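Local coordinates for sensor protein (Shewanella oneidensis, PDB 3LIC) that probably senses an extracellular signal through its PDC-fold domain and passes it to its own histidine kinase part inside the cell, at residues A[169-183]-A[191-203]. Residues are numbered along the deposited sequence; the frame is centred on the assembly and turned at random.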
loop_
_atom_site.group_PDB
_atom_site.type_symbol
_atom_site.label_atom_id
_atom_site.label_comp_id
_atom_site.label_asym_id
_atom_site.label_seq_id
_atom_site.Cartn_x
_atom_site.Cartn_y
_atom_site.Cartn_z
ATOM N N LEU A 169 3.658 1.895 5.170
ATOM C CA LEU A 169 2.418 1.574 5.873
ATOM C C LEU A 169 2.234 2.355 7.127
ATOM O O LEU A 169 1.084 2.643 7.486
ATOM C CB LEU A 169 2.312 0.093 6.261
ATOM C CG LEU A 169 2.487 -0.948 5.170
ATOM C CD1 LEU A 169 2.067 -2.283 5.780
ATOM C CD2 LEU A 169 1.724 -0.712 3.938
ATOM N N ASP A 170 3.315 2.641 7.855
ATOM C CA ASP A 170 3.156 3.430 9.108
ATOM C C ASP A 170 2.402 4.738 8.902
ATOM O O ASP A 170 1.807 5.283 9.836
ATOM C CB ASP A 170 4.511 3.723 9.803
ATOM C CG ASP A 170 5.091 2.459 10.495
ATOM O OD1 ASP A 170 4.351 1.431 10.667
ATOM O OD2 ASP A 170 6.293 2.479 10.864
ATOM N N ARG A 171 2.400 5.247 7.684
ATOM C CA ARG A 171 1.704 6.523 7.455
ATOM C C ARG A 171 0.218 6.444 7.141
ATOM O O ARG A 171 -0.468 7.468 7.157
ATOM C CB ARG A 171 2.405 7.306 6.362
ATOM C CG ARG A 171 3.766 7.739 6.793
ATOM C CD ARG A 171 4.416 8.638 5.759
ATOM N NE ARG A 171 3.606 9.852 5.678
ATOM C CZ ARG A 171 3.799 10.807 4.761
ATOM N NH1 ARG A 171 4.779 10.670 3.858
ATOM N NH2 ARG A 171 3.028 11.882 4.753
ATOM N N LEU A 172 -0.277 5.267 6.757
ATOM C CA LEU A 172 -1.668 5.174 6.302
ATOM C C LEU A 172 -2.669 5.726 7.286
ATOM O O LEU A 172 -3.605 6.385 6.865
ATOM C CB LEU A 172 -2.070 3.734 5.960
ATOM C CG LEU A 172 -1.374 3.148 4.748
ATOM C CD1 LEU A 172 -1.771 1.672 4.581
ATOM C CD2 LEU A 172 -1.746 4.016 3.496
ATOM N N PRO A 173 -2.533 5.450 8.596
ATOM C CA PRO A 173 -3.545 5.956 9.559
ATOM C C PRO A 173 -3.713 7.456 9.560
ATOM O O PRO A 173 -4.831 7.991 9.530
ATOM C CB PRO A 173 -2.949 5.528 10.914
ATOM C CG PRO A 173 -2.067 4.243 10.561
ATOM C CD PRO A 173 -1.425 4.739 9.291
ATOM N N GLU A 174 -2.591 8.171 9.611
ATOM C CA GLU A 174 -2.663 9.598 9.441
ATOM C C GLU A 174 -3.191 10.029 8.053
ATOM O O GLU A 174 -3.975 10.986 7.947
ATOM C CB GLU A 174 -1.292 10.202 9.657
ATOM C CG GLU A 174 -1.317 11.633 9.149
ATOM C CD GLU A 174 -0.040 12.372 9.461
ATOM O OE1 GLU A 174 1.034 11.701 9.517
ATOM O OE2 GLU A 174 -0.117 13.626 9.632
ATOM N N GLN A 175 -2.746 9.374 6.969
ATOM C CA GLN A 175 -3.203 9.809 5.676
ATOM C C GLN A 175 -4.719 9.554 5.552
ATOM O O GLN A 175 -5.425 10.286 4.844
ATOM C CB GLN A 175 -2.408 9.084 4.570
ATOM C CG GLN A 175 -1.075 9.715 4.341
ATOM C CD GLN A 175 -0.147 8.795 3.625
ATOM O OE1 GLN A 175 -0.178 7.578 3.849
ATOM N NE2 GLN A 175 0.698 9.360 2.745
ATOM N N LEU A 176 -5.210 8.524 6.259
ATOM C CA LEU A 176 -6.626 8.107 6.257
ATOM C C LEU A 176 -7.451 8.778 7.356
ATOM O O LEU A 176 -8.677 8.850 7.227
ATOM C CB LEU A 176 -6.761 6.592 6.402
ATOM C CG LEU A 176 -6.781 5.834 5.048
ATOM C CD1 LEU A 176 -5.713 6.372 4.014
ATOM C CD2 LEU A 176 -6.691 4.308 5.308
ATOM N N GLY A 177 -6.789 9.279 8.402
ATOM C CA GLY A 177 -7.458 10.107 9.408
ATOM C C GLY A 177 -8.137 9.235 10.464
ATOM O O GLY A 177 -9.223 9.541 10.877
ATOM N N ILE A 178 -7.486 8.135 10.850
ATOM C CA ILE A 178 -7.982 7.110 11.724
ATOM C C ILE A 178 -6.793 6.712 12.625
ATOM O O ILE A 178 -5.612 6.555 12.158
ATOM C CB ILE A 178 -8.439 5.824 10.926
ATOM C CG1 ILE A 178 -9.442 6.150 9.823
ATOM C CG2 ILE A 178 -9.197 4.886 11.799
ATOM C CD1 ILE A 178 -10.807 6.787 10.337
ATOM N N ALA A 179 -7.078 6.519 13.912
ATOM C CA ALA A 179 -6.041 6.161 14.853
ATOM C C ALA A 179 -5.507 4.792 14.451
ATOM O O ALA A 179 -6.258 3.941 14.083
ATOM C CB ALA A 179 -6.614 6.150 16.268
ATOM N N PRO A 180 -4.176 4.578 14.517
ATOM C CA PRO A 180 -3.673 3.278 14.085
ATOM C C PRO A 180 -4.420 2.070 14.682
ATOM O O PRO A 180 -4.656 1.097 13.967
ATOM C CB PRO A 180 -2.204 3.265 14.577
ATOM C CG PRO A 180 -1.824 4.713 14.768
ATOM C CD PRO A 180 -3.107 5.542 14.847
ATOM N N SER A 181 -4.737 2.086 15.979
ATOM C CA SER A 181 -5.346 0.892 16.596
ATOM C C SER A 181 -6.784 0.633 16.096
ATOM O O SER A 181 -7.329 -0.439 16.309
ATOM C CB SER A 181 -5.331 0.958 18.149
ATOM O OG SER A 181 -6.178 2.013 18.550
ATOM N N ARG A 182 -7.400 1.614 15.449
ATOM C CA ARG A 182 -8.715 1.380 14.903
ATOM C C ARG A 182 -8.796 1.006 13.378
ATOM O O ARG A 182 -9.904 0.983 12.841
ATOM C CB ARG A 182 -9.523 2.632 15.078
ATOM C CG ARG A 182 -9.377 3.293 16.409
ATOM C CD ARG A 182 -10.260 4.532 16.380
ATOM N NE ARG A 182 -10.451 4.966 17.746
ATOM C CZ ARG A 182 -11.429 5.763 18.153
ATOM N NH1 ARG A 182 -12.346 6.222 17.290
ATOM N NH2 ARG A 182 -11.479 6.103 19.437
ATOM N N LEU A 183 -7.670 0.716 12.707
ATOM C CA LEU A 183 -7.690 0.667 11.253
ATOM C C LEU A 183 -7.239 -0.679 10.800
ATOM O O LEU A 183 -6.176 -1.162 11.267
ATOM C CB LEU A 183 -6.741 1.737 10.648
ATOM C CG LEU A 183 -6.491 1.735 9.144
ATOM C CD1 LEU A 183 -7.849 2.016 8.474
ATOM C CD2 LEU A 183 -5.434 2.848 8.660
ATOM N N ARG A 191 -6.575 -9.993 1.896
ATOM C CA ARG A 191 -5.351 -10.116 2.635
ATOM C C ARG A 191 -4.929 -8.793 3.296
ATOM O O ARG A 191 -5.234 -7.721 2.807
ATOM C CB ARG A 191 -4.243 -10.683 1.734
ATOM C CG ARG A 191 -4.507 -12.162 1.270
ATOM C CD ARG A 191 -3.215 -12.855 0.775
ATOM N NE ARG A 191 -2.342 -11.966 -0.011
ATOM C CZ ARG A 191 -2.621 -11.525 -1.244
ATOM N NH1 ARG A 191 -3.764 -11.869 -1.833
ATOM N NH2 ARG A 191 -1.757 -10.742 -1.891
ATOM N N LEU A 192 -4.224 -8.885 4.423
ATOM C CA LEU A 192 -3.903 -7.704 5.232
ATOM C C LEU A 192 -2.974 -6.750 4.501
ATOM O O LEU A 192 -1.896 -7.123 4.073
ATOM C CB LEU A 192 -3.234 -8.155 6.510
ATOM C CG LEU A 192 -3.637 -7.727 7.910
ATOM C CD1 LEU A 192 -5.105 -7.441 8.056
ATOM C CD2 LEU A 192 -3.179 -8.845 8.848
ATOM N N ILE A 193 -3.395 -5.508 4.347
ATOM C CA ILE A 193 -2.495 -4.457 3.889
ATOM C C ILE A 193 -2.016 -3.725 5.130
ATOM O O ILE A 193 -0.852 -3.487 5.282
ATOM C CB ILE A 193 -3.243 -3.448 3.037
ATOM C CG1 ILE A 193 -3.776 -4.085 1.730
ATOM C CG2 ILE A 193 -2.379 -2.230 2.770
ATOM C CD1 ILE A 193 -2.789 -4.240 0.721
ATOM N N PHE A 194 -2.929 -3.320 5.992
ATOM C CA PHE A 194 -2.587 -2.568 7.202
ATOM C C PHE A 194 -3.239 -3.189 8.442
ATOM O O PHE A 194 -4.425 -3.488 8.408
ATOM C CB PHE A 194 -3.023 -1.071 7.156
ATOM C CG PHE A 194 -2.574 -0.313 8.391
ATOM C CD1 PHE A 194 -1.276 0.164 8.490
ATOM C CD2 PHE A 194 -3.377 -0.235 9.507
ATOM C CE1 PHE A 194 -0.816 0.767 9.624
ATOM C CE2 PHE A 194 -2.907 0.372 10.661
ATOM C CZ PHE A 194 -1.613 0.885 10.717
ATOM N N HIS A 195 -2.444 -3.378 9.503
ATOM C CA HIS A 195 -2.869 -3.732 10.869
ATOM C C HIS A 195 -1.853 -3.061 11.817
ATOM O O HIS A 195 -0.628 -3.004 11.519
ATOM C CB HIS A 195 -2.801 -5.259 11.096
ATOM C CG HIS A 195 -3.457 -5.717 12.365
ATOM N ND1 HIS A 195 -4.719 -6.292 12.391
ATOM C CD2 HIS A 195 -3.060 -5.637 13.660
ATOM C CE1 HIS A 195 -5.062 -6.552 13.646
ATOM N NE2 HIS A 195 -4.080 -6.150 14.431
ATOM N N SER A 196 -2.330 -2.563 12.952
ATOM C CA SER A 196 -1.452 -2.077 14.038
ATOM C C SER A 196 -0.260 -2.988 14.308
ATOM O O SER A 196 0.863 -2.524 14.417
ATOM C CB SER A 196 -2.244 -2.004 15.346
ATOM O OG SER A 196 -2.824 -0.734 15.428
ATOM N N ASP A 197 -0.530 -4.277 14.485
ATOM C CA ASP A 197 0.525 -5.249 14.699
ATOM C C ASP A 197 1.217 -5.657 13.393
ATOM O O ASP A 197 0.610 -6.294 12.514
ATOM C CB ASP A 197 -0.037 -6.484 15.401
ATOM C CG ASP A 197 1.045 -7.485 15.751
ATOM O OD1 ASP A 197 2.219 -7.065 15.900
ATOM O OD2 ASP A 197 0.736 -8.689 15.858
ATOM N N LYS A 198 2.503 -5.313 13.294
ATOM C CA LYS A 198 3.325 -5.567 12.111
ATOM C C LYS A 198 3.625 -7.039 11.816
ATOM O O LYS A 198 3.747 -7.429 10.639
ATOM C CB LYS A 198 4.627 -4.759 12.188
ATOM C CG LYS A 198 4.409 -3.238 12.331
ATOM C CD LYS A 198 3.293 -2.727 11.352
ATOM C CE LYS A 198 2.569 -1.463 11.863
ATOM N NZ LYS A 198 1.833 -0.825 10.773
ATOM N N GLU A 199 3.742 -7.882 12.842
ATOM C CA GLU A 199 3.871 -9.318 12.523
ATOM C C GLU A 199 2.560 -9.921 11.999
ATOM O O GLU A 199 2.591 -10.928 11.297
ATOM C CB GLU A 199 4.502 -10.188 13.626
ATOM C CG GLU A 199 4.229 -9.756 15.063
ATOM C CD GLU A 199 5.100 -8.568 15.461
ATOM O OE1 GLU A 199 6.286 -8.549 15.047
ATOM O OE2 GLU A 199 4.595 -7.643 16.153
ATOM N N LYS A 200 1.415 -9.307 12.285
ATOM C CA LYS A 200 0.221 -9.742 11.575
ATOM C C LYS A 200 0.283 -9.427 10.045
ATOM O O LYS A 200 0.000 -10.286 9.217
ATOM C CB LYS A 200 -1.066 -9.239 12.254
ATOM C CG LYS A 200 -1.285 -9.815 13.678
ATOM C CD LYS A 200 -2.545 -9.271 14.302
ATOM C CE LYS A 200 -2.823 -9.887 15.679
ATOM N NZ LYS A 200 -2.399 -11.312 15.696
ATOM N N VAL A 201 0.659 -8.211 9.669
ATOM C CA VAL A 201 0.760 -7.877 8.255
ATOM C C VAL A 201 1.651 -8.847 7.499
ATOM O O VAL A 201 1.419 -9.176 6.355
ATOM C CB VAL A 201 1.351 -6.499 8.089
ATOM C CG1 VAL A 201 1.492 -6.157 6.623
ATOM C CG2 VAL A 201 0.495 -5.492 8.813
ATOM N N LEU A 202 2.706 -9.292 8.139
ATOM C CA LEU A 202 3.628 -10.144 7.459
ATOM C C LEU A 202 3.368 -11.629 7.747
ATOM O O LEU A 202 4.293 -12.433 7.652
ATOM C CB LEU A 202 5.065 -9.757 7.846
ATOM C CG LEU A 202 5.911 -8.883 6.925
ATOM C CD1 LEU A 202 5.092 -7.971 6.059
ATOM C CD2 LEU A 202 6.826 -8.121 7.773
ATOM N N ALA A 203 2.128 -11.986 8.104
ATOM C CA ALA A 203 1.687 -13.396 8.217
ATOM C C ALA A 203 2.037 -14.055 9.564
ATOM O O ALA A 203 3.124 -13.831 10.133
ATOM C CB ALA A 203 2.202 -14.237 7.022
HETATM O O HOH W 1 -4.890 -1.965 13.524
#
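Phe-194 sets its CG trans to the backbone N (chi1 -177°), which sends the ring into the bend formed by Leu-169, Leu-172, Pro-173 and Leu-183. Pro-173 crosses it at about a right angle, its CG 3.4 Å from Phe-194 CZ. From the same side Leu-183 approaches the CD2/CE2 end, its CG 3.7 Å from Phe-194 CD2, while the carbonyl oxygens of Leu-183 and Pro-180 lie in plane at the ring edge. Leu-172 CD1 slides past to meet Phe-194 CB. Beyond the ring, the Leu-169 and Val-201 side chains meet tip to tip, CD1 to CG1 at 4.0 Å. With an alanine in place of the phenylalanine, a gap is likely to open beside Pro-173 and Leu-183, on the side of both that the ring now covers. At the more exposed margin, Lys-198, bent at chi2, swings NZ round to a salt bridge with Asp-170 OD1 (3.4 Å), its hydrogen bond weak; NZ makes a second weak hydrogen bond to His-195 O. A water bridges the two segments, donating to Leu-183 O (2.7 Å) and accepting from Ser-196 N and OG. Ile-193 and Phe-194 both face Val-185 in a classic beta bulge on the outermost strand 192-194, and a Schellman motif at Gly-177 ends helix 172-176. The contact packs the connector between the two antiparallel sheets against the edge of the second, within the tandem-sheet architecture of a PDC sensor.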